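Local coordinates for response regulator receiver protein (Pseudoalteromonas atlantica T6c, PDB 3KTO) that probably acts as a CheY-like receiver module in two-component signalling, with a likely link to transcription regulation, at residues D17-L22 against C35-E40; I56-E61 against S66-L71; H80-V85 against Q121-G126. All blocks are in the same frame, centred on the assembly; numbering follows the deposited sequence.

The three contacts fasten parts of one CheY-like parallel sheet with helices on both faces. Contacts 1 and 2, with centres 12 Å apart, touch where Ala-39 CB lies 4.1 Å from Leu-60 CD1. Contact 3 has its centre 17 Å from that of contact 2 and joins it through neighbouring strands, with a probable hydrogen bond of 2.9 Å from Ile-56 N to Ile-84 O. Contacts 1 and 3 do not touch; their nearest atoms are about 8 Å apart. In contact 2, Glu-57 probably stands where relatives carry the phospho-accepting aspartate, and Lys-109 forms a salt bridge with Glu-57. Arg-19 of contact 1 hydrogen-bonds to the backbone carbonyl of Asp-13, which Glu-57 also touches.

Contact 1 of 3, residues D17-L22 against C35-E40; sequences DARAAL and CFASAE
The guanidinium group of Arg-19 has the methyl of Ala-37 over one face, with CB 3.4 Å above the guanidinium plane and displaced toward its rim. NH1 comes nearest, 3.5 Å from Ala-37 CB, yet its polar need is met elsewhere, by a hydrogen bond to the carbonyl oxygen of Asp-13. A methyl suits this place because it is small and apolar enough to sit over the guanidinium face and does not compete for its N-H groups. Farther back, the aliphatic part of the arginine does the packing: CD rests 3.7 Å from Cys-35 CB and 3.9 Å from Phe-36 O. The bend at chi3 (-67°) turns the guanidinium out of the line of the chain and lays it against Ala-37. The Phe-36 side chain leaves from the other side of its strand and meets Phe-42 edge-to-face. An alanine in place of Arg-19 is likely to uncover Cys-35 and Ala-37 and to leave the Asp-13 carbonyl without this donor. No hydrogen bond crosses the contact, which lies at the surface and joins helix 16-26 to the end of strand 32-36, the second strand of a beta-alpha-beta crossover in the receiver fold.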
loop_
_atom_site.group_PDB
_atom_site.type_symbol
_atom_site.label_atom_id
_atom_site.label_comp_id
_atom_site.label_asym_id
_atom_site.label_seq_id
_atom_site.Cartn_x
_atom_site.Cartn_y
_atom_site.Cartn_z
ATOM N N ASP A 17 -3.752 -8.262 5.605
ATOM C CA ASP A 17 -2.379 -8.683 5.876
ATOM C C ASP A 17 -1.880 -8.107 7.197
ATOM O O ASP A 17 -1.163 -8.771 7.946
ATOM C CB ASP A 17 -1.440 -8.237 4.746
ATOM C CG ASP A 17 -1.817 -8.827 3.396
ATOM O OD1 ASP A 17 -2.638 -9.765 3.354
ATOM O OD2 ASP A 17 -1.280 -8.357 2.371
ATOM N N ALA A 18 -2.252 -6.861 7.470
ATOM C CA ALA A 18 -1.849 -6.193 8.699
ATOM C C ALA A 18 -2.399 -6.930 9.917
ATOM O O ALA A 18 -1.655 -7.248 10.840
ATOM C CB ALA A 18 -2.331 -4.747 8.690
ATOM N N ARG A 19 -3.702 -7.200 9.923
ATOM C CA ARG A 19 -4.309 -7.913 11.039
ATOM C C ARG A 19 -3.611 -9.260 11.217
ATOM O O ARG A 19 -3.346 -9.695 12.338
ATOM C CB ARG A 19 -5.807 -8.129 10.792
ATOM C CG ARG A 19 -6.593 -6.836 10.599
ATOM C CD ARG A 19 -8.084 -7.049 10.753
ATOM N NE ARG A 19 -8.680 -7.874 9.706
ATOM C CZ ARG A 19 -9.024 -7.434 8.497
ATOM N NH1 ARG A 19 -8.829 -6.168 8.164
ATOM N NH2 ARG A 19 -9.601 -8.257 7.632
ATOM N N ALA A 20 -3.313 -9.921 10.105
ATOM C CA ALA A 20 -2.638 -11.209 10.160
ATOM C C ALA A 20 -1.238 -11.059 10.751
ATOM O O ALA A 20 -0.912 -11.677 11.767
ATOM C CB ALA A 20 -2.554 -11.816 8.763
ATOM N N ALA A 21 -0.421 -10.222 10.116
ATOM C CA ALA A 21 0.955 -9.984 10.546
ATOM C C ALA A 21 1.091 -9.482 11.978
ATOM O O ALA A 21 1.939 -9.962 12.735
ATOM C CB ALA A 21 1.624 -9.007 9.597
ATOM N N LEU A 22 0.262 -8.511 12.349
ATOM C CA LEU A 22 0.319 -7.954 13.690
ATOM C C LEU A 22 -0.078 -8.997 14.729
ATOM O O LEU A 22 0.525 -9.082 15.797
ATOM C CB LEU A 22 -0.598 -6.731 13.798
ATOM C CG LEU A 22 0.059 -5.502 14.423
ATOM C CD1 LEU A 22 1.308 -5.162 13.619
ATOM C CD2 LEU A 22 -0.907 -4.322 14.436
ATOM N N CYS A 35 -9.348 -8.482 16.527
ATOM C CA CYS A 35 -9.327 -7.581 15.375
ATOM C C CYS A 35 -10.653 -7.222 14.726
ATOM O O CYS A 35 -11.628 -7.969 14.802
ATOM C CB CYS A 35 -8.409 -8.162 14.309
ATOM S SG CYS A 35 -6.771 -8.576 14.936
ATOM N N PHE A 36 -10.652 -6.068 14.061
ATOM C CA PHE A 36 -11.822 -5.535 13.368
ATOM C C PHE A 36 -11.365 -4.870 12.083
ATOM O O PHE A 36 -10.380 -4.130 12.073
ATOM C CB PHE A 36 -12.536 -4.520 14.259
ATOM C CG PHE A 36 -13.097 -5.120 15.509
ATOM C CD1 PHE A 36 -14.338 -5.752 15.495
ATOM C CD2 PHE A 36 -12.366 -5.105 16.689
ATOM C CE1 PHE A 36 -14.843 -6.363 16.641
ATOM C CE2 PHE A 36 -12.865 -5.714 17.842
ATOM C CZ PHE A 36 -14.105 -6.343 17.813
ATOM N N ALA A 37 -12.092 -5.120 11.005
ATOM C CA ALA A 37 -11.738 -4.571 9.704
ATOM C C ALA A 37 -12.223 -3.150 9.411
ATOM O O ALA A 37 -11.900 -2.598 8.355
ATOM C CB ALA A 37 -12.225 -5.512 8.610
ATOM N N SER A 38 -12.992 -2.555 10.320
ATOM C CA SER A 38 -13.487 -1.193 10.097
ATOM C C SER A 38 -13.973 -0.547 11.385
ATOM O O SER A 38 -14.169 -1.224 12.391
ATOM C CB SER A 38 -14.646 -1.199 9.091
ATOM O OG SER A 38 -15.806 -1.802 9.654
ATOM N N ALA A 39 -14.177 0.768 11.343
ATOM C CA ALA A 39 -14.668 1.502 12.507
ATOM C C ALA A 39 -16.110 1.072 12.759
ATOM O O ALA A 39 -16.531 0.915 13.899
ATOM C CB ALA A 39 -14.615 2.999 12.249
ATOM N N GLU A 40 -16.863 0.895 11.678
ATOM C CA GLU A 40 -18.254 0.479 11.784
ATOM C C GLU A 40 -18.346 -0.859 12.524
ATOM O O GLU A 40 -19.145 -1.015 13.443
ATOM C CB GLU A 40 -18.860 0.351 10.389
ATOM C CG GLU A 40 -20.282 -0.161 10.376
ATOM C CD GLU A 40 -20.781 -0.428 8.970
ATOM O OE1 GLU A 40 -20.190 -1.283 8.277
ATOM O OE2 GLU A 40 -21.762 0.220 8.558
#

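Contact 2 of 3, residues I56-E61 against S66-L71; sequences IEAHLE and SGIELL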
loop_
_atom_site.group_PDB
_atom_site.type_symbol
_atom_site.label_atom_id
_atom_site.label_comp_id
_atom_site.label_asym_id
_atom_site.label_seq_id
_atom_site.Cartn_x
_atom_site.Cartn_y
_atom_site.Cartn_z
ATOM N N ILE A 56 -4.927 1.231 16.311
ATOM C CA ILE A 56 -5.801 1.697 15.247
ATOM C C ILE A 56 -5.032 2.290 14.074
ATOM O O ILE A 56 -4.108 3.086 14.262
ATOM C CB ILE A 56 -6.775 2.773 15.794
ATOM C CG1 ILE A 56 -7.513 2.243 17.034
ATOM C CG2 ILE A 56 -7.769 3.182 14.730
ATOM C CD1 ILE A 56 -8.454 3.291 17.675
ATOM N N GLU A 57 -5.424 1.878 12.870
ATOM C CA GLU A 57 -4.842 2.375 11.629
ATOM C C GLU A 57 -5.460 3.759 11.480
ATOM O O GLU A 57 -6.681 3.915 11.563
ATOM C CB GLU A 57 -5.241 1.460 10.459
ATOM C CG GLU A 57 -5.272 2.110 9.065
ATOM C CD GLU A 57 -3.933 2.655 8.603
ATOM O OE1 GLU A 57 -2.951 1.881 8.526
ATOM O OE2 GLU A 57 -3.865 3.868 8.306
ATOM N N ALA A 58 -4.615 4.763 11.286
ATOM C CA ALA A 58 -5.079 6.139 11.166
ATOM C C ALA A 58 -6.027 6.407 10.011
ATOM O O ALA A 58 -6.940 7.230 10.138
ATOM C CB ALA A 58 -3.866 7.107 11.065
ATOM N N HIS A 59 -5.815 5.725 8.892
ATOM C CA HIS A 59 -6.628 5.966 7.700
ATOM C C HIS A 59 -7.451 4.757 7.266
ATOM O O HIS A 59 -7.245 4.212 6.178
ATOM C CB HIS A 59 -5.713 6.406 6.560
ATOM C CG HIS A 59 -4.730 7.462 6.955
ATOM N ND1 HIS A 59 -5.105 8.638 7.567
ATOM C CD2 HIS A 59 -3.383 7.517 6.828
ATOM C CE1 HIS A 59 -4.032 9.373 7.799
ATOM N NE2 HIS A 59 -2.973 8.715 7.359
ATOM N N LEU A 60 -8.376 4.349 8.127
ATOM C CA LEU A 60 -9.230 3.202 7.848
ATOM C C LEU A 60 -9.938 3.337 6.505
ATOM O O LEU A 60 -10.515 4.379 6.195
ATOM C CB LEU A 60 -10.249 3.030 8.978
ATOM C CG LEU A 60 -9.625 2.608 10.311
ATOM C CD1 LEU A 60 -10.626 2.810 11.440
ATOM C CD2 LEU A 60 -9.173 1.156 10.235
ATOM N N GLU A 61 -9.860 2.275 5.710
ATOM C CA GLU A 61 -10.465 2.223 4.385
ATOM C C GLU A 61 -10.041 3.368 3.466
ATOM O O GLU A 61 -10.768 3.751 2.553
ATOM C CB GLU A 61 -11.992 2.162 4.507
ATOM C CG GLU A 61 -12.450 0.982 5.355
ATOM C CD GLU A 61 -13.900 0.597 5.131
ATOM O OE1 GLU A 61 -14.781 1.476 5.215
ATOM O OE2 GLU A 61 -14.158 -0.599 4.880
ATOM N N SER A 66 -9.663 8.786 9.497
ATOM C CA SER A 66 -10.863 8.155 10.067
ATOM C C SER A 66 -10.573 7.330 11.325
ATOM O O SER A 66 -11.413 7.237 12.217
ATOM C CB SER A 66 -11.592 7.307 9.017
ATOM O OG SER A 66 -10.805 6.255 8.502
ATOM N N GLY A 67 -9.379 6.753 11.412
ATOM C CA GLY A 67 -9.026 5.983 12.590
ATOM C C GLY A 67 -8.860 6.906 13.790
ATOM O O GLY A 67 -9.268 6.571 14.904
ATOM N N ILE A 68 -8.264 8.075 13.562
ATOM C CA ILE A 68 -8.055 9.052 14.626
ATOM C C ILE A 68 -9.415 9.591 15.067
ATOM O O ILE A 68 -9.644 9.825 16.249
ATOM C CB ILE A 68 -7.146 10.202 14.137
ATOM C CG1 ILE A 68 -5.766 9.636 13.794
ATOM C CG2 ILE A 68 -7.011 11.271 15.213
ATOM C CD1 ILE A 68 -4.876 10.596 13.010
ATOM N N GLU A 69 -10.317 9.776 14.114
ATOM C CA GLU A 69 -11.662 10.256 14.434
ATOM C C GLU A 69 -12.307 9.222 15.377
ATOM O O GLU A 69 -12.968 9.570 16.358
ATOM C CB GLU A 69 -12.466 10.402 13.141
ATOM C CG GLU A 69 -13.853 10.972 13.311
ATOM C CD GLU A 69 -14.566 11.132 11.984
ATOM O OE1 GLU A 69 -14.675 10.132 11.250
ATOM O OE2 GLU A 69 -15.015 12.255 11.671
ATOM N N LEU A 70 -12.101 7.943 15.080
ATOM C CA LEU A 70 -12.635 6.885 15.928
ATOM C C LEU A 70 -12.094 7.073 17.343
ATOM O O LEU A 70 -12.845 7.017 18.312
ATOM C CB LEU A 70 -12.230 5.506 15.400
ATOM C CG LEU A 70 -12.547 4.310 16.303
ATOM C CD1 LEU A 70 -14.044 4.237 16.603
ATOM C CD2 LEU A 70 -12.081 3.043 15.605
ATOM N N LEU A 71 -10.789 7.300 17.461
ATOM C CA LEU A 71 -10.180 7.509 18.774
ATOM C C LEU A 71 -10.820 8.714 19.466
ATOM O O LEU A 71 -11.166 8.649 20.640
ATOM C CB LEU A 71 -8.661 7.741 18.645
ATOM C CG LEU A 71 -7.915 8.140 19.925
ATOM C CD1 LEU A 71 -8.225 7.161 21.059
ATOM C CD2 LEU A 71 -6.410 8.157 19.634
#
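The backbones of 56-61 and 66-71 draw together at Ala-58 and Gly-67, whose CA atoms are 4.2 Å apart, where strand 51-57 of a CheY-like beta-alpha-beta unit turns into a loop and helix 66-76 begins. Gly-67 N donates to Ala-58 O over 2.8 Å with an angle of 147° at the hydrogen, the donor standing 53° out of the carbonyl plane. A second, weaker tie is the nearly straight CA-H...O contact of 3.3 Å from Gly-67 CA to Glu-57 O. Glycine is needed at this point, since a CB would run into that same oxygen. Glu-57 probably occupies the position of the phospho-accepting aspartate of relatives. Its OE2, through the anti lone pair, receives His-59 N at 2.8 Å, while OE1 forms a salt bridge with Lys-109, so both oxygens have partners. The His-59 ring carries Ala-58 CB over the centre of one face, and its ND1 accepts from Asp-65 N. Ser-66 OG lies beside Leu-60 CB and hydrogen-bonds to the carbonyl of Lys-63. Apolar groups fill the remainder: Ala-58 CB meets Ile-68 CD1 at 4.1 Å, and Ile-56 and Leu-70 cross at about a right angle, CD1 to CD2 4.2 Å. With CG1 of Ile-56 beside its backbone N (chi1 -53°), the other branch is turned to the glycine, and CG2 settles 3.7 Å from Gly-67 CA, just as Leu-60 CD1 does.

Contact 3 of 3, residues H80-V85 against Q121-G126; sequences HLPTIV and QQIING
Ile-123 is the residue through which helix segment 121-126 meets Pro-82 and Ile-84 of 80-85. Walking along the helix, Gln-121 comes first; its side chain turns to Leu-29, and its carbonyl receives Asn-125 N at 2.8 Å. Two residues on, Ile-123 lies toward the sheet. With CG1 anti to the carbonyl carbon (chi1 -68°) and CD1 anti to CA, the long branch reaches Pro-82, just before the strand, and Ile-84 within it: CG1 is 3.8 Å from Pro-82 CB, and CD1 sits 3.9 Å from Pro-82 O. The same CD1 is 4.0 Å from the CD1 of Ile-84, the two isoleucines crossing obliquely, and Ile-123 also touches Ile-52 of strand 51-57. Ile-124 faces another way, against Val-31, and Gly-126 brings no side chain to the contact, its N bonding to Gln-122 O. On the strand side, Pro-82 offers a rigid hydrocarbon ring just before strand 83-87, and Ile-84 packs further on Ile-107 and Val-120. Thr-83 points away from the helix, its hydroxyl donating to Leu-81 O over 2.9 Å. The contact thus lays the final helix, 113-127, on the parallel sheet of the receiver fold. As no hydrogen bond or charge pair crosses it, its hold is apolar and rests on the close fit of Ile-123 to Pro-82 and Ile-84.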
loop_
_atom_site.group_PDB
_atom_site.type_symbol
_atom_site.label_atom_id
_atom_site.label_comp_id
_atom_site.label_asym_id
_atom_site.label_seq_id
_atom_site.Cartn_x
_atom_site.Cartn_y
_atom_site.Cartn_z
ATOM N N HIS A 80 -11.280 5.458 27.882
ATOM C CA HIS A 80 -9.869 5.811 27.930
ATOM C C HIS A 80 -8.920 4.623 27.979
ATOM O O HIS A 80 -8.457 4.223 29.051
ATOM C CB HIS A 80 -9.605 6.727 29.127
ATOM C CG HIS A 80 -10.399 7.997 29.096
ATOM N ND1 HIS A 80 -11.750 8.037 29.367
ATOM C CD2 HIS A 80 -10.041 9.264 28.781
ATOM C CE1 HIS A 80 -12.190 9.274 29.221
ATOM N NE2 HIS A 80 -11.175 10.039 28.865
ATOM N N LEU A 81 -8.623 4.070 26.807
ATOM C CA LEU A 81 -7.721 2.934 26.697
ATOM C C LEU A 81 -6.467 3.387 25.971
ATOM O O LEU A 81 -6.556 4.081 24.960
ATOM C CB LEU A 81 -8.377 1.810 25.897
ATOM C CG LEU A 81 -9.679 1.205 26.430
ATOM C CD1 LEU A 81 -10.288 0.289 25.378
ATOM C CD2 LEU A 81 -9.399 0.444 27.713
ATOM N N PRO A 82 -5.284 3.014 26.483
ATOM C CA PRO A 82 -4.031 3.407 25.833
ATOM C C PRO A 82 -4.137 2.970 24.382
ATOM O O PRO A 82 -4.386 1.794 24.105
ATOM C CB PRO A 82 -2.980 2.605 26.591
ATOM C CG PRO A 82 -3.581 2.468 27.954
ATOM C CD PRO A 82 -5.023 2.155 27.649
ATOM N N THR A 83 -3.958 3.908 23.461
ATOM C CA THR A 83 -4.078 3.589 22.049
ATOM C C THR A 83 -2.831 3.886 21.229
ATOM O O THR A 83 -2.251 4.968 21.318
ATOM C CB THR A 83 -5.262 4.347 21.431
ATOM O OG1 THR A 83 -6.471 3.980 22.111
ATOM C CG2 THR A 83 -5.383 4.032 19.947
ATOM N N ILE A 84 -2.430 2.898 20.437
ATOM C CA ILE A 84 -1.279 3.015 19.550
ATOM C C ILE A 84 -1.861 3.270 18.156
ATOM O O ILE A 84 -2.608 2.445 17.633
ATOM C CB ILE A 84 -0.471 1.691 19.490
ATOM C CG1 ILE A 84 0.050 1.312 20.875
ATOM C CG2 ILE A 84 0.680 1.831 18.522
ATOM C CD1 ILE A 84 0.736 -0.053 20.902
ATOM N N VAL A 85 -1.555 4.415 17.566
ATOM C CA VAL A 85 -2.050 4.716 16.229
ATOM C C VAL A 85 -0.948 4.394 15.205
ATOM O O VAL A 85 0.214 4.737 15.413
ATOM C CB VAL A 85 -2.476 6.193 16.128
ATOM C CG1 VAL A 85 -2.839 6.533 14.696
ATOM C CG2 VAL A 85 -3.682 6.444 17.048
ATOM N N GLN A 121 3.812 -4.155 25.250
ATOM C CA GLN A 121 4.225 -4.691 26.546
ATOM C C GLN A 121 4.008 -3.628 27.621
ATOM O O GLN A 121 3.579 -3.930 28.740
ATOM C CB GLN A 121 5.702 -5.090 26.512
ATOM C CG GLN A 121 6.155 -5.893 27.722
ATOM C CD GLN A 121 5.503 -7.264 27.783
ATOM O OE1 GLN A 121 4.617 -7.511 28.606
ATOM N NE2 GLN A 121 5.938 -8.163 26.906
ATOM N N GLN A 122 4.304 -2.381 27.275
ATOM C CA GLN A 122 4.133 -1.274 28.206
ATOM C C GLN A 122 2.669 -1.170 28.642
ATOM O O GLN A 122 2.371 -0.977 29.820
ATOM C CB GLN A 122 4.585 0.033 27.550
ATOM C CG GLN A 122 4.510 1.241 28.469
ATOM C CD GLN A 122 5.118 2.491 27.854
ATOM O OE1 GLN A 122 6.316 2.536 27.557
ATOM N NE2 GLN A 122 4.293 3.516 27.662
ATOM N N ILE A 123 1.756 -1.302 27.684
ATOM C CA ILE A 123 0.330 -1.242 27.982
ATOM C C ILE A 123 -0.051 -2.429 28.874
ATOM O O ILE A 123 -0.845 -2.296 29.802
ATOM C CB ILE A 123 -0.507 -1.292 26.683
ATOM C CG1 ILE A 123 -0.289 -0.007 25.879
ATOM C CG2 ILE A 123 -1.982 -1.489 27.010
ATOM C CD1 ILE A 123 -0.920 -0.025 24.502
ATOM N N ILE A 124 0.521 -3.589 28.576
ATOM C CA ILE A 124 0.265 -4.795 29.350
ATOM C C ILE A 124 0.691 -4.586 30.806
ATOM O O ILE A 124 -0.080 -4.855 31.730
ATOM C CB ILE A 124 1.037 -6.005 28.761
ATOM C CG1 ILE A 124 0.427 -6.400 27.413
ATOM C CG2 ILE A 124 1.001 -7.186 29.731
ATOM C CD1 ILE A 124 1.217 -7.450 26.667
ATOM N N ASN A 125 1.914 -4.095 31.002
ATOM C CA ASN A 125 2.448 -3.857 32.340
ATOM C C ASN A 125 1.708 -2.756 33.087
ATOM O O ASN A 125 1.368 -2.911 34.260
ATOM C CB ASN A 125 3.931 -3.498 32.268
ATOM C CG ASN A 125 4.765 -4.589 31.641
ATOM O OD1 ASN A 125 4.373 -5.752 31.628
ATOM N ND2 ASN A 125 5.931 -4.222 31.127
ATOM N N GLY A 126 1.475 -1.639 32.408
ATOM C CA GLY A 126 0.776 -0.532 33.029
ATOM C C GLY A 126 -0.637 -0.912 33.418
ATOM O O GLY A 126 -1.254 -0.263 34.269
#